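Side-chain contacts in putative lipoprotein (Bacteroides fragilis, PDB 3NQI), which is of unknown function but is probably a lipid-anchored cell-envelope protein that joins an OB-fold-like barrel to a beta-sandwich-like domain: residues A[25-30]-A[69-74]; A[122-127]-A[166-171]; A[146-151]-A[182-187]; A[152-157]-A[197-202]. All coordinates share one frame; numbering follows the deposited sequence.

Interaction 1: A[25-30]-A[69-74]; sequences VTFTDA and IKITLL
Phe27 meets Leu73 and Ile71 through its ring, and all three side chains are buried. Leu73 comes from the opposite direction and sets its branched end at the edge of the ring. Its CD1 lies near the ring plane, 4.0 Å from Phe27 CE2. Its second methyl, CD2, is 4.2 Å from the same CE2. Ile71 adds a looser touch from an oblique angle, with its CD1 4.4 Å from Phe27 CD2. No hydrogen bond crosses the contact, so it is held by apolar packing alone. With CG anti to its carbonyl carbon (chi1 -51°), Phe27 turns its ring toward the facing strand. Further out, strand 34-37 lies between the two segments in the sheet. Its Leu35 is joined to Phe27 by backbone hydrogen bonding and packs on Ile71, while Pro37 touches Phe27. Val16 also touches Phe27. Cys54 touches Ile71, and Ile52 touches Leu73. Asn39 OD1 accepts a hydrogen bond from Leu73 N. The strands close in the order 11-21, 24-28, 34-37, 68-73, 49-56, with 34-37 and 68-73 parallel. The contact therefore forms part of the core of a five-stranded barrel with the topology of an OB fold.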
loop_
_atom_site.group_PDB
_atom_site.type_symbol
_atom_site.label_atom_id
_atom_site.label_comp_id
_atom_site.label_asym_id
_atom_site.label_seq_id
_atom_site.Cartn_x
_atom_site.Cartn_y
_atom_site.Cartn_z
ATOM N N VAL A 25 15.332 9.122 -12.959
ATOM C CA VAL A 25 14.666 8.167 -12.072
ATOM C C VAL A 25 15.154 6.750 -12.312
ATOM O O VAL A 25 15.188 6.308 -13.454
ATOM C CB VAL A 25 13.153 8.177 -12.299
ATOM C CG1 VAL A 25 12.484 7.076 -11.445
ATOM C CG2 VAL A 25 12.578 9.544 -12.026
ATOM N N THR A 26 15.541 6.030 -11.256
ATOM C CA THR A 26 15.719 4.573 -11.362
ATOM C C THR A 26 14.824 3.901 -10.307
ATOM O O THR A 26 14.165 4.582 -9.537
ATOM C CB THR A 26 17.193 4.115 -11.212
ATOM O OG1 THR A 26 17.609 4.223 -9.847
ATOM C CG2 THR A 26 18.110 4.951 -12.106
ATOM N N PHE A 27 14.825 2.583 -10.291
ATOM C CA PHE A 27 14.083 1.801 -9.296
ATOM C C PHE A 27 14.955 0.790 -8.559
ATOM O O PHE A 27 16.033 0.425 -9.037
ATOM C CB PHE A 27 12.946 1.069 -9.995
ATOM C CG PHE A 27 12.109 1.962 -10.853
ATOM C CD1 PHE A 27 11.152 2.783 -10.288
ATOM C CD2 PHE A 27 12.310 2.007 -12.232
ATOM C CE1 PHE A 27 10.377 3.594 -11.074
ATOM C CE2 PHE A 27 11.549 2.832 -13.027
ATOM C CZ PHE A 27 10.585 3.639 -12.450
ATOM N N THR A 28 14.489 0.357 -7.391
ATOM C CA THR A 28 15.155 -0.717 -6.616
ATOM C C THR A 28 14.138 -1.779 -6.223
ATOM O O THR A 28 13.141 -1.448 -5.597
ATOM C CB THR A 28 15.833 -0.152 -5.359
ATOM O OG1 THR A 28 16.802 0.823 -5.762
ATOM C CG2 THR A 28 16.522 -1.259 -4.525
ATOM N N ASP A 29 14.370 -3.048 -6.591
ATOM C CA ASP A 29 13.394 -4.090 -6.247
ATOM C C ASP A 29 13.592 -4.518 -4.794
ATOM O O ASP A 29 14.500 -4.024 -4.112
ATOM C CB ASP A 29 13.437 -5.278 -7.239
ATOM C CG ASP A 29 14.702 -6.112 -7.143
ATOM O OD1 ASP A 29 15.494 -5.972 -6.177
ATOM O OD2 ASP A 29 14.910 -6.951 -8.061
ATOM N N ALA A 30 12.722 -5.413 -4.319
ATOM C CA ALA A 30 12.747 -5.881 -2.906
ATOM C C ALA A 30 14.025 -6.652 -2.560
ATOM O O ALA A 30 14.457 -6.673 -1.411
ATOM C CB ALA A 30 11.509 -6.725 -2.603
ATOM N N ILE A 69 20.650 -3.636 -13.124
ATOM C CA ILE A 69 20.152 -4.291 -14.319
ATOM C C ILE A 69 19.479 -3.212 -15.165
ATOM O O ILE A 69 18.713 -2.398 -14.643
ATOM C CB ILE A 69 19.133 -5.422 -13.948
ATOM C CG1 ILE A 69 19.838 -6.556 -13.186
ATOM C CG2 ILE A 69 18.479 -6.008 -15.190
ATOM C CD1 ILE A 69 18.900 -7.675 -12.700
ATOM N N LYS A 70 19.772 -3.198 -16.458
ATOM C CA LYS A 70 19.120 -2.263 -17.376
ATOM C C LYS A 70 17.759 -2.831 -17.778
ATOM O O LYS A 70 17.671 -4.004 -18.156
ATOM C CB LYS A 70 19.951 -2.065 -18.644
ATOM C CG LYS A 70 21.370 -1.623 -18.389
ATOM C CD LYS A 70 21.601 -0.157 -18.679
ATOM C CE LYS A 70 23.080 0.065 -18.961
ATOM N NZ LYS A 70 23.411 1.503 -19.091
ATOM N N ILE A 71 16.707 -2.022 -17.695
ATOM C CA ILE A 71 15.368 -2.496 -18.048
ATOM C C ILE A 71 14.657 -1.592 -19.062
ATOM O O ILE A 71 14.977 -0.434 -19.218
ATOM C CB ILE A 71 14.432 -2.649 -16.802
ATOM C CG1 ILE A 71 14.290 -1.333 -16.044
ATOM C CG2 ILE A 71 14.960 -3.725 -15.847
ATOM C CD1 ILE A 71 13.040 -1.242 -15.161
ATOM N N THR A 72 13.672 -2.163 -19.727
ATOM C CA THR A 72 12.735 -1.411 -20.541
ATOM C C THR A 72 11.370 -1.494 -19.862
ATOM O O THR A 72 10.836 -2.571 -19.676
ATOM C CB THR A 72 12.708 -2.002 -21.982
ATOM O OG1 THR A 72 13.995 -1.801 -22.572
ATOM C CG2 THR A 72 11.622 -1.336 -22.859
ATOM N N LEU A 73 10.815 -0.342 -19.476
ATOM C CA LEU A 73 9.478 -0.288 -18.945
ATOM C C LEU A 73 8.514 -0.585 -20.072
ATOM O O LEU A 73 8.662 -0.062 -21.193
ATOM C CB LEU A 73 9.190 1.090 -18.326
ATOM C CG LEU A 73 10.049 1.351 -17.077
ATOM C CD1 LEU A 73 10.190 2.831 -16.763
ATOM C CD2 LEU A 73 9.450 0.595 -15.847
ATOM N N LEU A 74 7.540 -1.441 -19.777
ATOM C CA LEU A 74 6.501 -1.829 -20.725
ATOM C C LEU A 74 5.144 -1.099 -20.500
ATOM O O LEU A 74 4.188 -1.293 -21.258
ATOM C CB LEU A 74 6.346 -3.347 -20.667
ATOM C CG LEU A 74 7.557 -4.152 -21.178
ATOM C CD1 LEU A 74 7.348 -5.666 -20.959
ATOM C CD2 LEU A 74 7.859 -3.891 -22.658
#

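Interaction 2: A[122-127]-A[166-171]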
loop_
_atom_site.group_PDB
_atom_site.type_symbol
_atom_site.label_atom_id
_atom_site.label_comp_id
_atom_site.label_asym_id
_atom_site.label_seq_id
_atom_site.Cartn_x
_atom_site.Cartn_y
_atom_site.Cartn_z
ATOM N N ASN A 122 11.726 -0.073 6.369
ATOM C CA ASN A 122 10.921 1.181 6.494
ATOM C C ASN A 122 9.550 1.200 5.809
ATOM O O ASN A 122 8.812 2.196 5.910
ATOM C CB ASN A 122 11.722 2.300 5.835
ATOM C CG ASN A 122 13.071 2.566 6.548
ATOM O OD1 ASN A 122 13.105 2.901 7.723
ATOM N ND2 ASN A 122 14.163 2.411 5.821
ATOM N N THR A 123 9.262 0.172 5.013
ATOM C CA THR A 123 8.089 0.181 4.138
ATOM C C THR A 123 7.326 -1.127 4.154
ATOM O O THR A 123 7.895 -2.206 3.976
ATOM C CB THR A 123 8.452 0.503 2.645
ATOM O OG1 THR A 123 9.172 1.730 2.585
ATOM C CG2 THR A 123 7.160 0.611 1.725
ATOM N N ILE A 124 6.012 -1.022 4.295
ATOM C CA ILE A 124 5.179 -2.185 4.095
ATOM C C ILE A 124 4.141 -1.886 2.985
ATOM O O ILE A 124 3.892 -0.723 2.651
ATOM C CB ILE A 124 4.466 -2.639 5.379
ATOM C CG1 ILE A 124 3.595 -1.513 5.893
ATOM C CG2 ILE A 124 5.515 -3.140 6.471
ATOM C CD1 ILE A 124 2.628 -1.929 7.052
ATOM N N VAL A 125 3.620 -2.980 2.416
ATOM C CA VAL A 125 2.761 -2.908 1.258
ATOM C C VAL A 125 1.449 -3.653 1.474
ATOM O O VAL A 125 1.460 -4.804 1.903
ATOM C CB VAL A 125 3.451 -3.391 -0.010
ATOM C CG1 VAL A 125 2.459 -3.240 -1.244
ATOM C CG2 VAL A 125 4.719 -2.543 -0.262
ATOM N N LEU A 126 0.335 -2.957 1.209
ATOM C CA LEU A 126 -1.003 -3.591 1.209
ATOM C C LEU A 126 -1.514 -3.840 -0.200
ATOM O O LEU A 126 -1.672 -2.928 -0.960
ATOM C CB LEU A 126 -2.007 -2.753 2.009
ATOM C CG LEU A 126 -2.026 -2.832 3.539
ATOM C CD1 LEU A 126 -0.696 -2.743 4.123
ATOM C CD2 LEU A 126 -3.049 -1.708 4.081
ATOM N N PRO A 127 -1.752 -5.123 -0.581
ATOM C CA PRO A 127 -2.573 -5.337 -1.776
ATOM C C PRO A 127 -4.024 -5.047 -1.445
ATOM O O PRO A 127 -4.495 -5.596 -0.446
ATOM C CB PRO A 127 -2.386 -6.819 -2.068
ATOM C CG PRO A 127 -1.484 -7.341 -1.016
ATOM C CD PRO A 127 -1.480 -6.401 0.111
ATOM N N LEU A 166 2.948 -4.415 16.747
ATOM C CA LEU A 166 2.526 -3.070 16.324
ATOM C C LEU A 166 1.232 -3.206 15.533
ATOM O O LEU A 166 1.225 -3.768 14.463
ATOM C CB LEU A 166 3.583 -2.433 15.441
ATOM C CG LEU A 166 3.308 -1.088 14.779
ATOM C CD1 LEU A 166 2.941 -0.061 15.864
ATOM C CD2 LEU A 166 4.524 -0.620 14.012
ATOM N N LYS A 167 0.147 -2.646 16.043
ATOM C CA LYS A 167 -1.175 -2.824 15.447
ATOM C C LYS A 167 -1.541 -1.556 14.680
ATOM O O LYS A 167 -1.503 -0.417 15.235
ATOM C CB LYS A 167 -2.215 -3.123 16.521
ATOM C CG LYS A 167 -3.666 -3.251 15.959
ATOM C CD LYS A 167 -4.681 -3.988 16.876
ATOM C CE LYS A 167 -4.420 -3.853 18.363
ATOM N NZ LYS A 167 -5.364 -4.690 19.133
ATOM N N LEU A 168 -1.870 -1.731 13.411
ATOM C CA LEU A 168 -2.272 -0.615 12.546
ATOM C C LEU A 168 -3.701 -0.814 11.997
ATOM O O LEU A 168 -4.042 -1.892 11.543
ATOM C CB LEU A 168 -1.299 -0.457 11.405
ATOM C CG LEU A 168 0.184 -0.287 11.787
ATOM C CD1 LEU A 168 1.022 -0.232 10.465
ATOM C CD2 LEU A 168 0.366 0.939 12.669
ATOM N N TYR A 169 -4.535 0.214 12.071
ATOM C CA TYR A 169 -5.887 0.128 11.527
ATOM C C TYR A 169 -5.911 0.673 10.098
ATOM O O TYR A 169 -5.395 1.739 9.864
ATOM C CB TYR A 169 -6.865 0.909 12.398
ATOM C CG TYR A 169 -7.150 0.178 13.666
ATOM C CD1 TYR A 169 -6.251 0.198 14.725
ATOM C CD2 TYR A 169 -8.329 -0.590 13.803
ATOM C CE1 TYR A 169 -6.520 -0.511 15.871
ATOM C CE2 TYR A 169 -8.587 -1.303 14.944
ATOM C CZ TYR A 169 -7.678 -1.260 15.969
ATOM O OH TYR A 169 -7.938 -1.943 17.134
ATOM N N LEU A 170 -6.441 -0.091 9.142
ATOM C CA LEU A 170 -6.736 0.479 7.795
ATOM C C LEU A 170 -7.998 1.289 7.850
ATOM O O LEU A 170 -9.080 0.737 8.162
ATOM C CB LEU A 170 -6.938 -0.598 6.769
ATOM C CG LEU A 170 -7.300 -0.142 5.345
ATOM C CD1 LEU A 170 -6.177 0.748 4.807
ATOM C CD2 LEU A 170 -7.436 -1.380 4.466
ATOM N N ARG A 171 -7.871 2.601 7.632
ATOM C CA ARG A 171 -9.017 3.441 7.519
ATOM C C ARG A 171 -9.252 3.811 6.035
ATOM O O ARG A 171 -8.438 4.488 5.391
ATOM C CB ARG A 171 -8.909 4.679 8.437
ATOM C CG ARG A 171 -8.628 4.364 9.899
ATOM C CD ARG A 171 -9.689 3.434 10.545
ATOM N NE ARG A 171 -9.708 3.570 11.999
ATOM C CZ ARG A 171 -10.356 2.771 12.846
ATOM N NH1 ARG A 171 -11.069 1.737 12.422
ATOM N NH2 ARG A 171 -10.301 3.025 14.148
#
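Ile124 and Leu168 meet because their torsions send both side chains into the space between their strands. In Ile124, CG1 takes the crowded position between the backbone N and the carbonyl carbon (chi1 59°). The chain then runs on extended to CD1. Leu168 has CG beside its own backbone N (chi1 -55°) and reaches back, so the two side chains come tip to tip. The pair belongs to the core of the beta-sandwich-like domain, where strands 123-132 and 165-174 face each other without sharing hydrogen bonds. The CA atoms of Ile124 and Leu168 are 11.4 Å apart, a spacing bridged by side chains. Two residues on in both segments, Leu126 faces Leu170, and here the CA atoms are closer, at 9.6 Å. The segments thus run in broadly the same sense. Leu170 places CG anti to the backbone N (chi1 178°), while Leu126 keeps it beside the N. These two leucines slide past each other rather than meeting end on. All four residues are buried, and no polar group takes part between them. Leu152 of strand 148-155 packs on Leu126, Cys154 packs on Leu168, and Phe150 lies against Leu170. Tyr194 of strand 186-195 is joined to Ile124 by backbone hydrogen bonding and touches Leu126. The methyl contacts are of similar length: Ile124 CD1 is 4.1 Å from Leu168 CD1. In the second pair, Leu126 CD2 stands 4.0 Å from Leu170 CD1.

Interaction 3: A[146-151]-A[182-187]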
loop_
_atom_site.group_PDB
_atom_site.type_symbol
_atom_site.label_atom_id
_atom_site.label_comp_id
_atom_site.label_asym_id
_atom_site.label_seq_id
_atom_site.Cartn_x
_atom_site.Cartn_y
_atom_site.Cartn_z
ATOM N N ALA A 146 -9.008 8.469 -7.531
ATOM C CA ALA A 146 -8.604 9.501 -6.556
ATOM C C ALA A 146 -9.554 9.650 -5.375
ATOM O O ALA A 146 -9.199 10.267 -4.406
ATOM C CB ALA A 146 -8.472 10.857 -7.225
ATOM N N LYS A 147 -10.792 9.182 -5.492
ATOM C CA LYS A 147 -11.724 9.228 -4.379
ATOM C C LYS A 147 -11.415 8.244 -3.240
ATOM O O LYS A 147 -12.005 8.344 -2.183
ATOM C CB LYS A 147 -13.136 8.942 -4.874
ATOM C CG LYS A 147 -13.739 10.067 -5.712
ATOM C CD LYS A 147 -15.203 9.783 -6.108
ATOM C CE LYS A 147 -15.865 11.010 -6.747
ATOM N NZ LYS A 147 -16.334 12.117 -5.812
ATOM N N HIS A 148 -10.606 7.219 -3.502
ATOM C CA HIS A 148 -10.364 6.180 -2.542
ATOM C C HIS A 148 -9.060 6.408 -1.818
ATOM O O HIS A 148 -8.008 6.386 -2.449
ATOM C CB HIS A 148 -10.273 4.840 -3.287
ATOM C CG HIS A 148 -11.530 4.496 -4.034
ATOM N ND1 HIS A 148 -12.513 3.678 -3.506
ATOM C CD2 HIS A 148 -11.997 4.918 -5.237
ATOM C CE1 HIS A 148 -13.523 3.599 -4.362
ATOM N NE2 HIS A 148 -13.247 4.367 -5.407
ATOM N N THR A 149 -9.123 6.533 -0.516
ATOM C CA THR A 149 -7.906 6.715 0.288
ATOM C C THR A 149 -7.841 5.648 1.345
ATOM O O THR A 149 -8.855 5.356 2.029
ATOM C CB THR A 149 -7.804 8.125 0.917
ATOM O OG1 THR A 149 -8.899 8.343 1.753
ATOM C CG2 THR A 149 -7.723 9.260 -0.160
ATOM N N PHE A 150 -6.666 5.026 1.426
ATOM C CA PHE A 150 -6.380 3.925 2.312
ATOM C C PHE A 150 -5.294 4.406 3.264
ATOM O O PHE A 150 -4.090 4.451 2.893
ATOM C CB PHE A 150 -5.901 2.699 1.509
ATOM C CG PHE A 150 -6.863 2.259 0.458
ATOM C CD1 PHE A 150 -7.903 1.412 0.794
ATOM C CD2 PHE A 150 -6.767 2.767 -0.843
ATOM C CE1 PHE A 150 -8.819 1.016 -0.173
ATOM C CE2 PHE A 150 -7.640 2.359 -1.834
ATOM C CZ PHE A 150 -8.675 1.469 -1.503
ATOM N N THR A 151 -5.708 4.795 4.463
ATOM C CA THR A 151 -4.784 5.342 5.445
ATOM C C THR A 151 -4.533 4.363 6.565
ATOM O O THR A 151 -5.517 3.845 7.167
ATOM C CB THR A 151 -5.389 6.607 6.037
ATOM O OG1 THR A 151 -5.593 7.521 4.992
ATOM C CG2 THR A 151 -4.481 7.267 7.119
ATOM N N ALA A 182 -22.345 2.817 -1.519
ATOM C CA ALA A 182 -23.040 1.517 -1.440
ATOM C C ALA A 182 -23.230 0.833 -2.804
ATOM O O ALA A 182 -23.137 -0.399 -2.876
ATOM C CB ALA A 182 -24.395 1.662 -0.713
ATOM N N GLU A 183 -23.411 1.607 -3.877
ATOM C CA GLU A 183 -23.651 1.056 -5.201
ATOM C C GLU A 183 -22.403 0.556 -5.944
ATOM O O GLU A 183 -22.525 -0.182 -6.914
ATOM C CB GLU A 183 -24.368 2.097 -6.067
ATOM N N ARG A 184 -21.197 0.957 -5.517
ATOM C CA ARG A 184 -20.000 0.596 -6.245
ATOM C C ARG A 184 -19.820 -0.912 -6.262
ATOM O O ARG A 184 -19.894 -1.566 -5.219
ATOM C CB ARG A 184 -18.762 1.294 -5.655
ATOM C CG ARG A 184 -18.740 2.770 -5.945
ATOM C CD ARG A 184 -17.599 3.411 -5.223
ATOM N NE ARG A 184 -17.206 4.663 -5.844
ATOM C CZ ARG A 184 -17.837 5.810 -5.658
ATOM N NH1 ARG A 184 -18.947 5.884 -4.906
ATOM N NH2 ARG A 184 -17.428 6.906 -6.299
ATOM N N ALA A 185 -19.592 -1.444 -7.452
ATOM C CA ALA A 185 -19.522 -2.901 -7.685
ATOM C C ALA A 185 -18.449 -3.343 -8.664
ATOM O O ALA A 185 -18.339 -4.557 -8.961
ATOM C CB ALA A 185 -20.947 -3.479 -8.149
ATOM N N THR A 186 -17.614 -2.426 -9.139
ATOM C CA THR A 186 -16.602 -2.790 -10.131
ATOM C C THR A 186 -15.294 -3.198 -9.433
ATOM O O THR A 186 -14.661 -2.396 -8.789
ATOM C CB THR A 186 -16.390 -1.656 -11.135
ATOM O OG1 THR A 186 -17.664 -1.304 -11.695
ATOM C CG2 THR A 186 -15.354 -2.064 -12.280
ATOM N N ARG A 187 -14.896 -4.454 -9.591
ATOM C CA ARG A 187 -13.722 -4.950 -8.909
ATOM C C ARG A 187 -12.438 -4.317 -9.460
ATOM O O ARG A 187 -12.261 -4.229 -10.678
ATOM C CB ARG A 187 -13.623 -6.473 -9.013
ATOM C CG ARG A 187 -12.491 -7.048 -8.169
ATOM C CD ARG A 187 -12.457 -8.561 -8.277
ATOM N NE ARG A 187 -12.162 -8.968 -9.631
ATOM C CZ ARG A 187 -12.495 -10.134 -10.186
ATOM N NH1 ARG A 187 -13.196 -11.049 -9.536
ATOM N NH2 ARG A 187 -12.151 -10.368 -11.441
#
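At one end of the beta-sandwich-like domain, the turn from helix 178-183 into strand 186-195 brings Arg184 against Lys147 and His148, where strand 148-155 begins. The Arg184 chain is extended from CG to NE and slides past His148 in the opposite direction. Its NE lies 4.0 Å from His148 NE2, and the ring and guanidinium planes are 74° apart. What joins them is Glu144, whose OE2 takes a salt bridge from Arg184 NE and a hydrogen bond with His148 NE2. The other ring nitrogen, His148 ND1, is hydrogen-bonded to Tyr172 OH. Bonds at both nitrogens should fix the rotation of this buried ring. Lys147 crosses the arginine at about a right angle, with its CD 3.6 Å from Arg184 NH2. A bend at chi4 (-78°) turns the amine aside to the carbonyl O of Glu175. Lys147 NZ thus stays 5.3 Å from Arg184 NH2, which has its own salt bridge to Asp176. The nearby carboxylates probably offset the two positive charges. One carboxylate oxygen shared by an arginine and a histidine makes this a buried polar network, tying a helix-to-strand turn to the end of a sheet.

Interaction 4: A[152-157]-A[197-202]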
loop_
_atom_site.group_PDB
_atom_site.type_symbol
_atom_site.label_atom_id
_atom_site.label_comp_id
_atom_site.label_asym_id
_atom_site.label_seq_id
_atom_site.Cartn_x
_atom_site.Cartn_y
_atom_site.Cartn_z
ATOM N N LEU A 152 -3.258 4.092 6.866
ATOM C CA LEU A 152 -2.926 3.267 8.061
ATOM C C LEU A 152 -2.764 4.159 9.266
ATOM O O LEU A 152 -1.989 5.148 9.223
ATOM C CB LEU A 152 -1.690 2.427 7.890
ATOM C CG LEU A 152 -1.836 1.242 6.987
ATOM C CD1 LEU A 152 -0.435 0.582 6.899
ATOM C CD2 LEU A 152 -2.965 0.233 7.514
ATOM N N VAL A 153 -3.464 3.806 10.351
ATOM C CA VAL A 153 -3.424 4.596 11.580
ATOM C C VAL A 153 -2.900 3.733 12.746
ATOM O O VAL A 153 -3.382 2.619 13.003
ATOM C CB VAL A 153 -4.811 5.235 11.898
ATOM C CG1 VAL A 153 -4.753 6.261 13.116
ATOM C CG2 VAL A 153 -5.424 5.927 10.627
ATOM N N CYS A 154 -1.892 4.259 13.413
ATOM C CA CYS A 154 -1.397 3.767 14.698
ATOM C C CYS A 154 -1.953 4.665 15.808
ATOM O O CYS A 154 -1.697 5.895 15.845
ATOM C CB CYS A 154 0.108 3.841 14.716
ATOM S SG CYS A 154 0.790 3.150 16.232
ATOM N N TYR A 155 -2.756 4.085 16.688
ATOM C CA TYR A 155 -3.292 4.817 17.859
ATOM C C TYR A 155 -2.287 4.648 18.985
ATOM O O TYR A 155 -2.192 3.603 19.614
ATOM C CB TYR A 155 -4.702 4.351 18.270
ATOM C CG TYR A 155 -5.690 4.589 17.151
ATOM C CD1 TYR A 155 -6.130 5.874 16.846
ATOM C CD2 TYR A 155 -6.116 3.551 16.363
ATOM C CE1 TYR A 155 -6.999 6.101 15.798
ATOM C CE2 TYR A 155 -6.982 3.756 15.312
ATOM C CZ TYR A 155 -7.425 5.015 15.022
ATOM O OH TYR A 155 -8.245 5.220 13.942
ATOM N N THR A 156 -1.534 5.694 19.256
ATOM C CA THR A 156 -0.391 5.517 20.144
ATOM C C THR A 156 -0.735 5.294 21.630
ATOM O O THR A 156 0.054 4.684 22.334
ATOM C CB THR A 156 0.584 6.650 19.957
ATOM O OG1 THR A 156 -0.092 7.884 20.225
ATOM C CG2 THR A 156 1.118 6.617 18.537
ATOM N N ASP A 157 -1.911 5.734 22.091
ATOM C CA ASP A 157 -2.366 5.414 23.460
ATOM C C ASP A 157 -2.448 3.913 23.693
ATOM O O ASP A 157 -2.357 3.476 24.809
ATOM C CB ASP A 157 -3.758 5.998 23.772
ATOM C CG ASP A 157 -3.734 7.515 24.029
ATOM O OD1 ASP A 157 -2.622 8.108 24.125
ATOM O OD2 ASP A 157 -4.834 8.107 24.127
ATOM N N SER A 197 8.493 4.577 9.116
ATOM C CA SER A 197 9.579 4.896 10.039
ATOM C C SER A 197 9.101 5.769 11.187
ATOM O O SER A 197 9.510 5.580 12.337
ATOM C CB SER A 197 10.735 5.570 9.311
ATOM O OG SER A 197 11.301 4.661 8.396
ATOM N N GLN A 198 8.221 6.685 10.899
ATOM C CA GLN A 198 7.720 7.564 11.970
ATOM C C GLN A 198 6.867 6.760 12.951
ATOM O O GLN A 198 7.004 6.932 14.157
ATOM C CB GLN A 198 6.949 8.755 11.431
ATOM C CG GLN A 198 7.861 9.804 10.745
ATOM C CD GLN A 198 7.112 11.013 10.213
ATOM O OE1 GLN A 198 5.892 11.007 10.143
ATOM N NE2 GLN A 198 7.854 12.070 9.854
ATOM N N ILE A 199 6.104 5.800 12.426
ATOM C CA ILE A 199 5.259 4.945 13.251
ATOM C C ILE A 199 6.141 4.078 14.148
ATOM O O ILE A 199 5.902 3.966 15.354
ATOM C CB ILE A 199 4.359 4.007 12.436
ATOM C CG1 ILE A 199 3.543 4.745 11.367
ATOM C CG2 ILE A 199 3.440 3.281 13.373
ATOM C CD1 ILE A 199 2.983 6.043 11.805
ATOM N N LEU A 200 7.167 3.472 13.533
ATOM C CA LEU A 200 8.122 2.639 14.264
ATOM C C LEU A 200 8.847 3.418 15.363
ATOM O O LEU A 200 9.024 2.884 16.445
ATOM C CB LEU A 200 9.090 1.924 13.328
ATOM C CG LEU A 200 8.489 0.811 12.455
ATOM C CD1 LEU A 200 9.394 0.431 11.228
ATOM C CD2 LEU A 200 8.196 -0.446 13.296
ATOM N N ARG A 201 9.225 4.666 15.092
ATOM C CA ARG A 201 9.894 5.511 16.061
ATOM C C ARG A 201 9.000 5.708 17.305
ATOM O O ARG A 201 9.465 5.548 18.441
ATOM C CB ARG A 201 10.254 6.859 15.426
ATOM C CG ARG A 201 11.336 7.619 16.143
ATOM C CD ARG A 201 11.394 9.080 15.727
ATOM N NE ARG A 201 10.062 9.651 15.583
ATOM C CZ ARG A 201 9.237 9.983 16.571
ATOM N NH1 ARG A 201 9.552 9.816 17.828
ATOM N NH2 ARG A 201 8.045 10.463 16.273
ATOM N N GLU A 202 7.720 6.035 17.085
ATOM C CA GLU A 202 6.756 6.232 18.186
ATOM C C GLU A 202 6.465 4.959 18.945
ATOM O O GLU A 202 6.385 4.975 20.155
ATOM C CB GLU A 202 5.446 6.881 17.716
ATOM C CG GLU A 202 5.594 8.378 17.575
ATOM C CD GLU A 202 5.774 9.078 18.923
ATOM O OE1 GLU A 202 4.767 9.347 19.599
ATOM O OE2 GLU A 202 6.881 9.330 19.374
#
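Glu202 touches Thr156 through its CB, and its carboxylate turns to Arg201 of the same helix. Glu202 OE2 is met on the anti side by Arg201 NH1, at 3.1 Å, in a salt bridge. The donor sits 18° out of the carboxylate plane, and the bond leaves the guanidinium at a tilt as well. Arg201 has two modelled conformers, so this bond is doubtful. On the strand side, the Tyr155 ring carries Val153 CG1 over one face, 3.4 Å above the plane and offset toward the rim. Its hydroxyl is hydrogen-bonded to Asp95 and to Arg171. Across the contact the packing is apolar. Cys154 CB points at the helix and meets one methyl of Ile199. The torsion that sets SG anti to the backbone N (chi1 -176°) brings the sulfur beside the same methyl. Ile199 CG2 is 3.6 Å from Cys154 CB and 3.9 Å from Cys154 SG. Ile199 has two conformers, so these distances are less certain. Helix 197-207 is thus laid against the end of strand 148-155 and the 3-10 turn after it, at the rim of the beta-sandwich-like domain. Thr86 of strand 78-87 touches Ile199. A bound cadmium ion lies about 8 Å from the Cys154 side chain. One helical turn further on, the approach is looser: Thr156 CG2 lies 4.4 Å from Glu202 CB.

How the interactions relate
Interaction 1 closes first along the chain and stands apart in the N-terminal barrel. Its centre is 25 to 31 Å from those of the other three, and it touches none of them. Interactions 2, 3 and 4 lie in the beta-sandwich-like domain, and their segments alternate along the chain. Strand 148-155 serves both interactions 3 and 4, whose centres are about 25 Å apart, so it links opposite ends of that domain. Interaction 2 lies between them, with centres about 18 Å from interaction 3 and about 10 Å from interaction 4. Strand 165-174 pairs with strand 148-155 and so joins all three. The pairing of strands 49-56 and 78-87 connects the barrel to the second domain.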